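Local coordinates for putative non-ribosomal peptide synthetase (Actinomadura parvosata subsp. kistnae, PDB 6M7L), which probably serves, as a condensation-family domain of a non-ribosomal peptide synthetase with an altered histidine motif, to dock a partner protein rather than to form peptide bonds, at residues G69-I74 against P178-L183; D164-Y169 against W389-L394; G96-E101 against V128-H133; L44-A49 against A148-A153. All blocks are in the same frame, centred on the assembly; numbering follows the deposited sequence.

Interaction 1. Residues G69-I74 against P178-L183; sequences GGRHEI and PERAPL
Arg71, in the last turn of helix 58-71, faces an irregular chain whose nearest CA is that of Pro182, 7.0 Å from the CA of Arg71, so it is the Arg71 side chain that spans the gap. Its CG lies beside the carbonyl carbon (chi1 171°) and every later carbon is extended; the chain runs straight out from the helix and pushes its flat guanidinium in between Arg180 and Leu183. On one face lies the guanidinium of Arg180, almost parallel, with the two centres 3.7 Å apart. Leu183 covers the other face, its CD1 sitting over the middle of the group, 3.3 Å from Arg71 CZ. At the edge, Arg71 NH2 donates to Ala181 O at 3.1 Å with an N-H...O angle of 162°; the oxygen lies near the guanidinium plane, while the donor stands tilted from the plane of the carbonyl. The second methyl of Leu183, CD2, reaches past to His72 ND1 at 3.6 Å.

This ties the end of helix 58-71 to the connection between helices 155-172 and 187-196 in the N-terminal half of the condensation fold. The two stacked arginines gather round Asp164 of helix 155-172: Arg71 NE and Arg180 NH1 each form a salt bridge with its carboxylate, and His72 NE2 hydrogen-bonds to it as well. That shared negative charge probably offsets the closeness of the two cations. Outside these two segments, Arg180 NE also makes a salt bridge to an acidic side chain of the other protein in the assembly.

Interaction 2. Residues D164-Y169 against W389-L394; sequences DLAAAY and WALPGL
Tyr169 and Leu391 meet at about a right angle, the ring's CD2 lying 4.0 Å from Leu391 CB. CG of Tyr169 stands anti to the backbone nitrogen (chi1 177°), which swings the ring off helix 155-172 and over the loop. It turns an edge to Pro392, with CE2 3.2 Å from Pro392 O and that oxygen near the ring plane. Leu394 approaches obliquely, its CD1 3.7 Å from Tyr169 OH, and the hydroxyl itself is hydrogen-bonded to the backbone N of Asp57. A phenylalanine here would probably keep much of the packing but leave the Asp57 N-H without its mate. One turn back along the helix, Ala166 is small enough for the loop to come close: Leu391 CD2 rests 3.5 Å from Ala166 CA, and Pro392 lays its CD 3.2 Å from Ala166 O. Ala390 O comes up to the Ala166 methyl. Leu391 also touches Leu52, so its side chain is wedged between the helix and strand 45-53. The loop turns back at Gly393, where Leu394 N bonds to Leu391 O at 3.0 Å: a type II beta turn with proline and glycine at its two central positions, leading into strand 395-399.

Interaction 3. Residues G96-E101 against V128-H133; sequences GRPPLE and VPWRAH
The beta-alpha-beta unit of strand 100-102, helix 110-119 and strand 130-136 closes here, Leu100 pairing with Ala132 and Glu101 with His133 as parallel neighbours. Ala132 supplies both backbone bonds: its N donates to Pro99 O at 3.0 Å, and its O accepts from Glu101 N at 2.9 Å. Ahead of the strand, Pro98 lies flat against Trp130. Its CB stands over the five-membered ring, 3.7 Å from the centroid, in a CH-pi contact, while CG reaches Trp130 CZ2 at 3.4 Å. Pro99 sets its CG 3.6 Å from Arg131 CB. Leu100 CD1 meets the Ala132 methyl at 3.8 Å on the face of the sheet under helix 58-71.

On the other face, His133 is held at both nitrogens. Its ND1 gives a nearly straight bond to Glu101 OE2 (2.8 Å, 168°), lying in the ring plane although the carboxylate is turned 73° from it. Arg131 NE donates to His133 NE2, also in plane, while Arg131 NH2 bonds to the backbone O of Arg117 and Arg120. Glu101 OE1 pairs with Arg117 of helix 110-119. With ND1 donating and NE2 accepting, the ring is fixed in rotation and is probably neutral, bridging the arginine and the glutamate.

Interaction 4. Residues L44-A49 against A148-A153; sequences LHVRVA and AHRIAA
Val46 and Ala148 form an antiparallel hydrogen-bonded pair, Val46 N to Ala148 O and Ala148 N to Val46 O both measuring 2.9 Å. Beyond them strand 141-149 ends, and the ladder takes one more bond, from Arg150 N to Leu44 O at 3.1 Å. Val46 packs with both methyls: CG2 on the methyls of Ala148 and Ala153, the latter 3.7 Å away at CB, and CG1 over one face of the Arg150 guanidinium, 3.6 Å from CZ.

His45 and His149 pair across the strands with side chains diverging, yet their rings meet at CD2, 3.5 Å from atom to atom, with planes 60° apart. Leu44 O lies over a face of the His149 ring. A chi1 of -162° carries that ring away from the His149 N and lets ND1 accept the N-H of Ile151 at 3.1 Å in the ring plane. Without the imidazole, as with an alanine here, the Ile151 N-H would probably lose its acceptor and a gap open beside His45.

His45 ND1 bonds to Ala118 O and its ring meets Phe122 edge-to-face, while Met31 of helix 26-34 packs on His149 and Arg150. His149-Arg150 begins what is probably the counterpart of the HHxxxDG signature of condensation domains. Arg150 probably replaces the second histidine, the catalytic one in active relatives, consistent with a lost or altered condensation activity.

In the fold
Interactions 3 and 4 are built on one sheet, their centres 12 Å apart: Pro129 O meets His149 N at 2.8 Å, probably a hydrogen bond, carrying the ladder from strand 130-136 to strand 141-149. Helix 155-172 follows that strand and supplies Asp164, which joins interaction 2 to interaction 1 through Arg180 NH1 (2.9 Å to Asp164 OD1). Trp389, at the start of the 389-394 loop, lies against Val48 of strand 45-53, joining interactions 2 and 4. Interaction 4, with the probable counterpart of the histidine motif, lies nearer the chain's centre; interaction 1 borders the other protein. Their centres are 18 Å apart, though Ile74 CD1 still packs on Ala152 O at 3.5 Å.

Interaction 1. Residues G69-I74 against P178-L183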
loop_
_atom_site.group_PDB
_atom_site.type_symbol
_atom_site.label_atom_id
_atom_site.label_comp_id
_atom_site.label_asym_id
_atom_site.label_seq_id
_atom_site.Cartn_x
_atom_site.Cartn_y
_atom_site.Cartn_z
ATOM N N GLY A 69 -15.166 11.765 9.401
ATOM C CA GLY A 69 -16.600 11.576 9.531
ATOM C C GLY A 69 -17.387 12.331 8.477
ATOM O O GLY A 69 -18.377 11.822 7.946
ATOM N N GLY A 70 -16.960 13.557 8.161
ATOM C CA GLY A 70 -17.605 14.295 7.090
ATOM C C GLY A 70 -17.413 13.651 5.733
ATOM O O GLY A 70 -18.288 13.744 4.867
ATOM N N ARG A 71 -16.278 12.981 5.531
ATOM C CA ARG A 71 -15.996 12.358 4.244
ATOM C C ARG A 71 -16.834 11.103 4.035
ATOM O O ARG A 71 -17.288 10.831 2.917
ATOM C CB ARG A 71 -14.503 12.040 4.145
ATOM C CG ARG A 71 -14.096 11.208 2.944
ATOM C CD ARG A 71 -12.579 11.121 2.863
ATOM N NE ARG A 71 -12.121 10.234 1.799
ATOM C CZ ARG A 71 -11.936 10.612 0.539
ATOM N NH1 ARG A 71 -11.515 9.733 -0.361
ATOM N NH2 ARG A 71 -12.186 11.862 0.174
ATOM N N HIS A 72 -17.049 10.325 5.096
ATOM C CA HIS A 72 -17.823 9.090 5.034
ATOM C C HIS A 72 -19.103 9.286 5.835
ATOM O O HIS A 72 -19.066 9.324 7.068
ATOM C CB HIS A 72 -17.022 7.908 5.577
ATOM C CG HIS A 72 -15.706 7.703 4.895
ATOM N ND1 HIS A 72 -15.549 6.858 3.818
ATOM C CD2 HIS A 72 -14.482 8.228 5.144
ATOM C CE1 HIS A 72 -14.286 6.874 3.429
ATOM N NE2 HIS A 72 -13.618 7.697 4.217
ATOM N N GLU A 73 -20.235 9.404 5.132
ATOM C CA GLU A 73 -21.516 9.580 5.811
ATOM C C GLU A 73 -21.780 8.472 6.820
ATOM O O GLU A 73 -22.375 8.723 7.874
ATOM C CB GLU A 73 -22.653 9.634 4.790
ATOM C CG GLU A 73 -22.700 10.905 3.962
ATOM C CD GLU A 73 -23.726 10.834 2.846
ATOM O OE1 GLU A 73 -24.112 9.710 2.459
ATOM O OE2 GLU A 73 -24.149 11.904 2.360
ATOM N N ILE A 74 -21.338 7.247 6.523
ATOM C CA ILE A 74 -21.649 6.117 7.392
ATOM C C ILE A 74 -21.026 6.294 8.772
ATOM O O ILE A 74 -21.560 5.794 9.769
ATOM C CB ILE A 74 -21.203 4.800 6.727
ATOM C CG1 ILE A 74 -21.700 3.603 7.535
ATOM C CG2 ILE A 74 -19.687 4.758 6.559
ATOM C CD1 ILE A 74 -21.562 2.310 6.806
ATOM N N PRO A 178 -9.118 19.976 4.838
ATOM C CA PRO A 178 -8.608 18.956 3.911
ATOM C C PRO A 178 -9.131 19.165 2.497
ATOM O O PRO A 178 -10.330 19.355 2.276
ATOM C CB PRO A 178 -9.119 17.638 4.515
ATOM C CG PRO A 178 -10.211 18.037 5.461
ATOM C CD PRO A 178 -9.799 19.369 5.995
ATOM N N GLU A 179 -8.210 19.134 1.541
ATOM C CA GLU A 179 -8.494 19.347 0.127
ATOM C C GLU A 179 -8.402 17.993 -0.566
ATOM O O GLU A 179 -7.309 17.536 -0.913
ATOM C CB GLU A 179 -7.518 20.362 -0.464
ATOM C CG GLU A 179 -7.643 20.589 -1.961
ATOM C CD GLU A 179 -6.548 21.494 -2.497
ATOM O OE1 GLU A 179 -6.079 22.373 -1.744
ATOM O OE2 GLU A 179 -6.147 21.319 -3.668
ATOM N N ARG A 180 -9.550 17.343 -0.755
ATOM C CA ARG A 180 -9.594 16.009 -1.337
ATOM C C ARG A 180 -10.770 15.893 -2.293
ATOM O O ARG A 180 -11.816 16.518 -2.097
ATOM C CB ARG A 180 -9.718 14.916 -0.265
ATOM C CG ARG A 180 -8.602 14.895 0.757
ATOM C CD ARG A 180 -8.612 13.597 1.539
ATOM N NE ARG A 180 -8.310 12.455 0.683
ATOM C CZ ARG A 180 -8.303 11.194 1.099
ATOM N NH1 ARG A 180 -8.589 10.912 2.362
ATOM N NH2 ARG A 180 -8.013 10.215 0.253
ATOM N N ALA A 181 -10.590 15.078 -3.322
ATOM C CA ALA A 181 -11.705 14.715 -4.183
ATOM C C ALA A 181 -12.728 13.928 -3.370
ATOM O O ALA A 181 -12.367 12.930 -2.728
ATOM C CB ALA A 181 -11.226 13.890 -5.376
ATOM N N PRO A 182 -13.993 14.339 -3.358
ATOM C CA PRO A 182 -14.985 13.668 -2.510
ATOM C C PRO A 182 -15.294 12.264 -3.007
ATOM O O PRO A 182 -14.879 11.836 -4.086
ATOM C CB PRO A 182 -16.216 14.576 -2.606
ATOM C CG PRO A 182 -15.712 15.875 -3.167
ATOM C CD PRO A 182 -14.558 15.511 -4.044
ATOM N N LEU A 183 -16.049 11.541 -2.182
ATOM C CA LEU A 183 -16.469 10.189 -2.526
ATOM C C LEU A 183 -17.493 10.223 -3.654
ATOM O O LEU A 183 -18.457 10.993 -3.609
ATOM C CB LEU A 183 -17.065 9.495 -1.303
ATOM C CG LEU A 183 -16.193 8.531 -0.497
ATOM C CD1 LEU A 183 -14.889 9.186 -0.108
ATOM C CD2 LEU A 183 -16.942 8.060 0.743
#

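Interaction 2. Residues D164-Y169 against W389-L394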
loop_
_atom_site.group_PDB
_atom_site.type_symbol
_atom_site.label_atom_id
_atom_site.label_comp_id
_atom_site.label_asym_id
_atom_site.label_seq_id
_atom_site.Cartn_x
_atom_site.Cartn_y
_atom_site.Cartn_z
ATOM N N ASP A 164 -7.279 8.023 5.437
ATOM C CA ASP A 164 -8.050 9.260 5.347
ATOM C C ASP A 164 -7.859 10.134 6.580
ATOM O O ASP A 164 -7.962 11.363 6.486
ATOM C CB ASP A 164 -9.530 8.948 5.133
ATOM C CG ASP A 164 -9.804 8.348 3.767
ATOM O OD1 ASP A 164 -8.836 8.119 3.012
ATOM O OD2 ASP A 164 -10.987 8.110 3.446
ATOM N N LEU A 165 -7.584 9.528 7.737
ATOM C CA LEU A 165 -7.265 10.321 8.918
ATOM C C LEU A 165 -5.896 10.972 8.783
ATOM O O LEU A 165 -5.689 12.103 9.237
ATOM C CB LEU A 165 -7.326 9.451 10.173
ATOM C CG LEU A 165 -6.984 10.167 11.482
ATOM C CD1 LEU A 165 -7.953 11.314 11.726
ATOM C CD2 LEU A 165 -6.977 9.197 12.653
ATOM N N ALA A 166 -4.949 10.271 8.157
ATOM C CA ALA A 166 -3.645 10.862 7.886
ATOM C C ALA A 166 -3.762 12.022 6.907
ATOM O O ALA A 166 -3.149 13.076 7.107
ATOM C CB ALA A 166 -2.689 9.799 7.347
ATOM N N ALA A 167 -4.549 11.844 5.842
ATOM C CA ALA A 167 -4.725 12.916 4.870
ATOM C C ALA A 167 -5.374 14.138 5.508
ATOM O O ALA A 167 -4.982 15.276 5.228
ATOM C CB ALA A 167 -5.560 12.419 3.688
ATOM N N ALA A 168 -6.363 13.919 6.379
ATOM C CA ALA A 168 -7.043 15.042 7.012
ATOM C C ALA A 168 -6.157 15.712 8.054
ATOM O O ALA A 168 -6.202 16.936 8.218
ATOM C CB ALA A 168 -8.356 14.575 7.639
ATOM N N TYR A 169 -5.342 14.931 8.766
ATOM C CA TYR A 169 -4.488 15.520 9.793
ATOM C C TYR A 169 -3.398 16.386 9.178
ATOM O O TYR A 169 -3.080 17.456 9.710
ATOM C CB TYR A 169 -3.870 14.431 10.667
ATOM C CG TYR A 169 -2.927 14.982 11.710
ATOM C CD1 TYR A 169 -3.409 15.661 12.820
ATOM C CD2 TYR A 169 -1.551 14.832 11.581
ATOM C CE1 TYR A 169 -2.552 16.172 13.775
ATOM C CE2 TYR A 169 -0.686 15.339 12.532
ATOM C CZ TYR A 169 -1.192 16.008 13.627
ATOM O OH TYR A 169 -0.334 16.516 14.577
ATOM N N TRP A 389 1.140 3.505 6.931
ATOM C CA TRP A 389 0.319 4.431 7.702
ATOM C C TRP A 389 1.229 5.503 8.286
ATOM O O TRP A 389 2.142 5.192 9.058
ATOM C CB TRP A 389 -0.437 3.707 8.816
ATOM C CG TRP A 389 -1.555 2.824 8.343
ATOM C CD1 TRP A 389 -2.149 2.837 7.115
ATOM C CD2 TRP A 389 -2.210 1.797 9.097
ATOM N NE1 TRP A 389 -3.137 1.881 7.058
ATOM C CE2 TRP A 389 -3.192 1.228 8.260
ATOM C CE3 TRP A 389 -2.062 1.302 10.397
ATOM C CZ2 TRP A 389 -4.023 0.190 8.682
ATOM C CZ3 TRP A 389 -2.886 0.272 10.813
ATOM C CH2 TRP A 389 -3.854 -0.273 9.958
ATOM N N ALA A 390 0.985 6.760 7.921
ATOM C CA ALA A 390 1.849 7.855 8.357
ATOM C C ALA A 390 1.016 9.118 8.509
ATOM O O ALA A 390 0.510 9.647 7.514
ATOM C CB ALA A 390 2.994 8.073 7.369
ATOM N N LEU A 391 0.880 9.600 9.742
ATOM C CA LEU A 391 0.299 10.918 9.972
ATOM C C LEU A 391 1.364 11.977 9.715
ATOM O O LEU A 391 2.421 11.940 10.356
ATOM C CB LEU A 391 -0.229 11.055 11.396
ATOM C CG LEU A 391 -1.289 10.103 11.960
ATOM C CD1 LEU A 391 -2.021 10.772 13.115
ATOM C CD2 LEU A 391 -2.271 9.644 10.905
ATOM N N PRO A 392 1.139 12.915 8.795
ATOM C CA PRO A 392 2.155 13.938 8.509
ATOM C C PRO A 392 2.617 14.660 9.767
ATOM O O PRO A 392 1.812 15.161 10.554
ATOM C CB PRO A 392 1.429 14.885 7.550
ATOM C CG PRO A 392 0.451 14.006 6.850
ATOM C CD PRO A 392 -0.010 13.007 7.880
ATOM N N GLY A 393 3.935 14.692 9.962
ATOM C CA GLY A 393 4.531 15.341 11.108
ATOM C C GLY A 393 4.742 14.457 12.319
ATOM O O GLY A 393 5.300 14.928 13.317
ATOM N N LEU A 394 4.323 13.194 12.265
ATOM C CA LEU A 394 4.433 12.288 13.398
ATOM C C LEU A 394 4.994 10.951 12.940
ATOM O O LEU A 394 4.608 10.431 11.889
ATOM C CB LEU A 394 3.068 12.072 14.073
ATOM C CG LEU A 394 2.396 13.301 14.687
ATOM C CD1 LEU A 394 0.931 13.018 14.980
ATOM C CD2 LEU A 394 3.124 13.735 15.950
#

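Interaction 3. Residues G96-E101 against V128-H133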
loop_
_atom_site.group_PDB
_atom_site.type_symbol
_atom_site.label_atom_id
_atom_site.label_comp_id
_atom_site.label_asym_id
_atom_site.label_seq_id
_atom_site.Cartn_x
_atom_site.Cartn_y
_atom_site.Cartn_z
ATOM N N GLY A 96 -22.489 14.808 15.365
ATOM C CA GLY A 96 -22.144 13.511 14.807
ATOM C C GLY A 96 -20.666 13.329 14.554
ATOM O O GLY A 96 -20.275 12.307 13.972
ATOM N N ARG A 97 -19.829 14.286 14.939
ATOM C CA ARG A 97 -18.401 14.044 14.986
ATOM C C ARG A 97 -18.121 12.934 15.999
ATOM O O ARG A 97 -18.873 12.760 16.963
ATOM C CB ARG A 97 -17.657 15.320 15.377
ATOM C CG ARG A 97 -17.858 15.725 16.830
ATOM C CD ARG A 97 -17.207 17.059 17.156
ATOM N NE ARG A 97 -16.104 17.376 16.253
ATOM C CZ ARG A 97 -15.081 18.162 16.574
ATOM N NH1 ARG A 97 -15.009 18.699 17.785
ATOM N NH2 ARG A 97 -14.123 18.402 15.689
ATOM N N PRO A 98 -17.060 12.150 15.798
ATOM C CA PRO A 98 -16.755 11.095 16.755
ATOM C C PRO A 98 -16.278 11.688 18.068
ATOM O O PRO A 98 -15.621 12.743 18.086
ATOM C CB PRO A 98 -15.635 10.303 16.058
ATOM C CG PRO A 98 -14.951 11.330 15.227
ATOM C CD PRO A 98 -16.065 12.209 14.713
ATOM N N PRO A 99 -16.604 11.061 19.194
ATOM C CA PRO A 99 -16.012 11.491 20.462
ATOM C C PRO A 99 -14.524 11.183 20.497
ATOM O O PRO A 99 -14.047 10.232 19.875
ATOM C CB PRO A 99 -16.778 10.679 21.513
ATOM C CG PRO A 99 -17.338 9.514 20.767
ATOM C CD PRO A 99 -17.609 9.999 19.376
ATOM N N LEU A 100 -13.787 12.014 21.229
ATOM C CA LEU A 100 -12.338 11.877 21.365
ATOM C C LEU A 100 -11.991 11.922 22.849
ATOM O O LEU A 100 -11.905 13.003 23.440
ATOM C CB LEU A 100 -11.604 12.970 20.595
ATOM C CG LEU A 100 -10.089 13.044 20.816
ATOM C CD1 LEU A 100 -9.411 11.732 20.428
ATOM C CD2 LEU A 100 -9.483 14.212 20.050
ATOM N N GLU A 101 -11.797 10.751 23.449
ATOM C CA GLU A 101 -11.325 10.682 24.822
ATOM C C GLU A 101 -9.830 10.963 24.875
ATOM O O GLU A 101 -9.058 10.470 24.045
ATOM C CB GLU A 101 -11.616 9.312 25.432
ATOM C CG GLU A 101 -11.004 9.125 26.816
ATOM C CD GLU A 101 -11.127 7.706 27.333
ATOM O OE1 GLU A 101 -10.851 7.484 28.532
ATOM O OE2 GLU A 101 -11.496 6.813 26.542
ATOM N N VAL A 128 -22.845 7.823 16.932
ATOM C CA VAL A 128 -22.162 7.531 15.674
ATOM C C VAL A 128 -21.355 6.256 15.885
ATOM O O VAL A 128 -20.919 5.978 17.012
ATOM C CB VAL A 128 -21.284 8.706 15.214
ATOM C CG1 VAL A 128 -22.136 9.942 15.013
ATOM C CG2 VAL A 128 -20.162 8.973 16.209
ATOM N N PRO A 129 -21.138 5.455 14.849
ATOM C CA PRO A 129 -20.588 4.110 15.062
ATOM C C PRO A 129 -19.069 4.060 15.137
ATOM O O PRO A 129 -18.468 3.047 14.765
ATOM C CB PRO A 129 -21.111 3.336 13.849
ATOM C CG PRO A 129 -21.196 4.374 12.778
ATOM C CD PRO A 129 -21.518 5.682 13.444
ATOM N N TRP A 130 -18.434 5.128 15.614
ATOM C CA TRP A 130 -16.999 5.072 15.851
ATOM C C TRP A 130 -16.616 6.126 16.877
ATOM O O TRP A 130 -17.372 7.062 17.150
ATOM C CB TRP A 130 -16.196 5.243 14.554
ATOM C CG TRP A 130 -16.222 6.614 13.955
ATOM C CD1 TRP A 130 -17.316 7.405 13.754
ATOM C CD2 TRP A 130 -15.100 7.345 13.447
ATOM N NE1 TRP A 130 -16.940 8.590 13.167
ATOM C CE2 TRP A 130 -15.586 8.576 12.967
ATOM C CE3 TRP A 130 -13.730 7.079 13.359
ATOM C CZ2 TRP A 130 -14.751 9.538 12.401
ATOM C CZ3 TRP A 130 -12.902 8.036 12.803
ATOM C CH2 TRP A 130 -13.416 9.250 12.331
ATOM N N ARG A 131 -15.428 5.949 17.449
ATOM C CA ARG A 131 -14.921 6.839 18.482
ATOM C C ARG A 131 -13.408 6.688 18.549
ATOM O O ARG A 131 -12.836 5.731 18.022
ATOM C CB ARG A 131 -15.560 6.540 19.840
ATOM C CG ARG A 131 -15.548 5.069 20.195
ATOM C CD ARG A 131 -15.923 4.825 21.645
ATOM N NE ARG A 131 -15.374 3.553 22.098
ATOM C CZ ARG A 131 -16.063 2.422 22.193
ATOM N NH1 ARG A 131 -17.353 2.393 21.886
ATOM N NH2 ARG A 131 -15.455 1.319 22.604
ATOM N N ALA A 132 -12.766 7.649 19.209
ATOM C CA ALA A 132 -11.316 7.699 19.300
ATOM C C ALA A 132 -10.894 7.925 20.744
ATOM O O ALA A 132 -11.517 8.706 21.469
ATOM C CB ALA A 132 -10.740 8.807 18.409
ATOM N N HIS A 133 -9.827 7.240 21.152
ATOM C CA HIS A 133 -9.294 7.339 22.507
ATOM C C HIS A 133 -7.817 7.691 22.409
ATOM O O HIS A 133 -7.005 6.863 21.984
ATOM C CB HIS A 133 -9.495 6.035 23.275
ATOM C CG HIS A 133 -10.867 5.456 23.128
ATOM N ND1 HIS A 133 -11.862 5.652 24.061
ATOM C CD2 HIS A 133 -11.411 4.694 22.151
ATOM C CE1 HIS A 133 -12.960 5.031 23.667
ATOM N NE2 HIS A 133 -12.712 4.442 22.511
#

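Interaction 4. Residues L44-A49 against A148-A153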
loop_
_atom_site.group_PDB
_atom_site.type_symbol
_atom_site.label_atom_id
_atom_site.label_comp_id
_atom_site.label_asym_id
_atom_site.label_seq_id
_atom_site.Cartn_x
_atom_site.Cartn_y
_atom_site.Cartn_z
ATOM N N LEU A 44 -18.569 -6.285 18.637
ATOM C CA LEU A 44 -18.074 -6.659 17.314
ATOM C C LEU A 44 -17.599 -5.385 16.632
ATOM O O LEU A 44 -18.355 -4.696 15.943
ATOM C CB LEU A 44 -19.155 -7.368 16.513
ATOM C CG LEU A 44 -19.487 -8.786 16.979
ATOM C CD1 LEU A 44 -20.676 -9.353 16.211
ATOM C CD2 LEU A 44 -18.264 -9.676 16.820
ATOM N N HIS A 45 -16.325 -5.064 16.845
ATOM C CA HIS A 45 -15.734 -3.824 16.372
ATOM C C HIS A 45 -14.468 -4.115 15.578
ATOM O O HIS A 45 -13.805 -5.138 15.771
ATOM C CB HIS A 45 -15.378 -2.885 17.534
ATOM C CG HIS A 45 -16.492 -2.664 18.509
ATOM N ND1 HIS A 45 -16.272 -2.462 19.854
ATOM C CD2 HIS A 45 -17.833 -2.597 18.335
ATOM C CE1 HIS A 45 -17.428 -2.287 20.468
ATOM N NE2 HIS A 45 -18.392 -2.366 19.568
ATOM N N VAL A 46 -14.140 -3.201 14.682
ATOM C CA VAL A 46 -12.795 -3.100 14.134
ATOM C C VAL A 46 -12.083 -1.992 14.893
ATOM O O VAL A 46 -12.709 -1.035 15.366
ATOM C CB VAL A 46 -12.800 -2.828 12.615
ATOM C CG1 VAL A 46 -13.281 -4.055 11.851
ATOM C CG2 VAL A 46 -13.661 -1.621 12.300
ATOM N N ARG A 47 -10.769 -2.124 15.038
ATOM C CA ARG A 47 -10.045 -1.128 15.815
ATOM C C ARG A 47 -8.578 -1.117 15.410
ATOM O O ARG A 47 -8.027 -2.131 14.974
ATOM C CB ARG A 47 -10.189 -1.367 17.324
ATOM C CG ARG A 47 -9.432 -2.569 17.865
ATOM C CD ARG A 47 -10.151 -3.884 17.515
ATOM N NE ARG A 47 -9.269 -4.779 16.778
ATOM C CZ ARG A 47 -8.493 -5.692 17.351
ATOM N NH1 ARG A 47 -7.696 -6.440 16.600
ATOM N NH2 ARG A 47 -8.514 -5.851 18.671
ATOM N N VAL A 48 -7.960 0.051 15.558
ATOM C CA VAL A 48 -6.559 0.259 15.211
ATOM C C VAL A 48 -5.934 1.159 16.266
ATOM O O VAL A 48 -6.510 2.186 16.638
ATOM C CB VAL A 48 -6.403 0.873 13.804
ATOM C CG1 VAL A 48 -7.291 2.104 13.650
ATOM C CG2 VAL A 48 -4.948 1.215 13.529
ATOM N N ALA A 49 -4.767 0.766 16.762
ATOM C CA ALA A 49 -4.001 1.568 17.703
ATOM C C ALA A 49 -2.736 2.055 17.012
ATOM O O ALA A 49 -1.980 1.253 16.454
ATOM C CB ALA A 49 -3.663 0.769 18.962
ATOM N N ALA A 148 -14.350 1.304 15.581
ATOM C CA ALA A 148 -15.494 1.485 14.701
ATOM C C ALA A 148 -16.337 0.222 14.731
ATOM O O ALA A 148 -15.804 -0.882 14.591
ATOM C CB ALA A 148 -15.053 1.801 13.267
ATOM N N HIS A 149 -17.643 0.381 14.923
ATOM C CA HIS A 149 -18.525 -0.776 14.951
ATOM C C HIS A 149 -18.603 -1.403 13.565
ATOM O O HIS A 149 -18.575 -0.701 12.549
ATOM C CB HIS A 149 -19.918 -0.378 15.437
ATOM C CG HIS A 149 -20.740 -1.538 15.906
ATOM N ND1 HIS A 149 -21.353 -2.414 15.038
ATOM C CD2 HIS A 149 -21.030 -1.977 17.153
ATOM C CE1 HIS A 149 -21.992 -3.340 15.730
ATOM N NE2 HIS A 149 -21.812 -3.098 17.016
ATOM N N ARG A 150 -18.697 -2.733 13.524
ATOM C CA ARG A 150 -18.702 -3.426 12.238
ATOM C C ARG A 150 -19.979 -3.192 11.443
ATOM O O ARG A 150 -20.072 -3.663 10.303
ATOM C CB ARG A 150 -18.477 -4.925 12.444
ATOM C CG ARG A 150 -17.160 -5.262 13.126
ATOM C CD ARG A 150 -16.924 -6.765 13.178
ATOM N NE ARG A 150 -15.712 -7.142 12.456
ATOM C CZ ARG A 150 -14.511 -7.246 13.015
ATOM N NH1 ARG A 150 -13.463 -7.591 12.280
ATOM N NH2 ARG A 150 -14.359 -7.009 14.310
ATOM N N ILE A 151 -20.960 -2.483 12.011
ATOM C CA ILE A 151 -22.111 -2.040 11.236
ATOM C C ILE A 151 -21.718 -0.936 10.267
ATOM O O ILE A 151 -22.451 -0.656 9.312
ATOM C CB ILE A 151 -23.235 -1.568 12.180
ATOM C CG1 ILE A 151 -24.576 -1.504 11.448
ATOM C CG2 ILE A 151 -22.898 -0.209 12.773
ATOM C CD1 ILE A 151 -25.731 -1.084 12.333
ATOM N N ALA A 152 -20.562 -0.307 10.483
ATOM C CA ALA A 152 -20.107 0.797 9.658
ATOM C C ALA A 152 -18.764 0.564 8.990
ATOM O O ALA A 152 -18.455 1.263 8.020
ATOM C CB ALA A 152 -20.010 2.083 10.489
ATOM N N ALA A 153 -17.966 -0.386 9.468
ATOM C CA ALA A 153 -16.603 -0.547 8.985
ATOM C C ALA A 153 -16.235 -2.022 8.990
ATOM O O ALA A 153 -16.500 -2.726 9.969
ATOM C CB ALA A 153 -15.623 0.251 9.852
#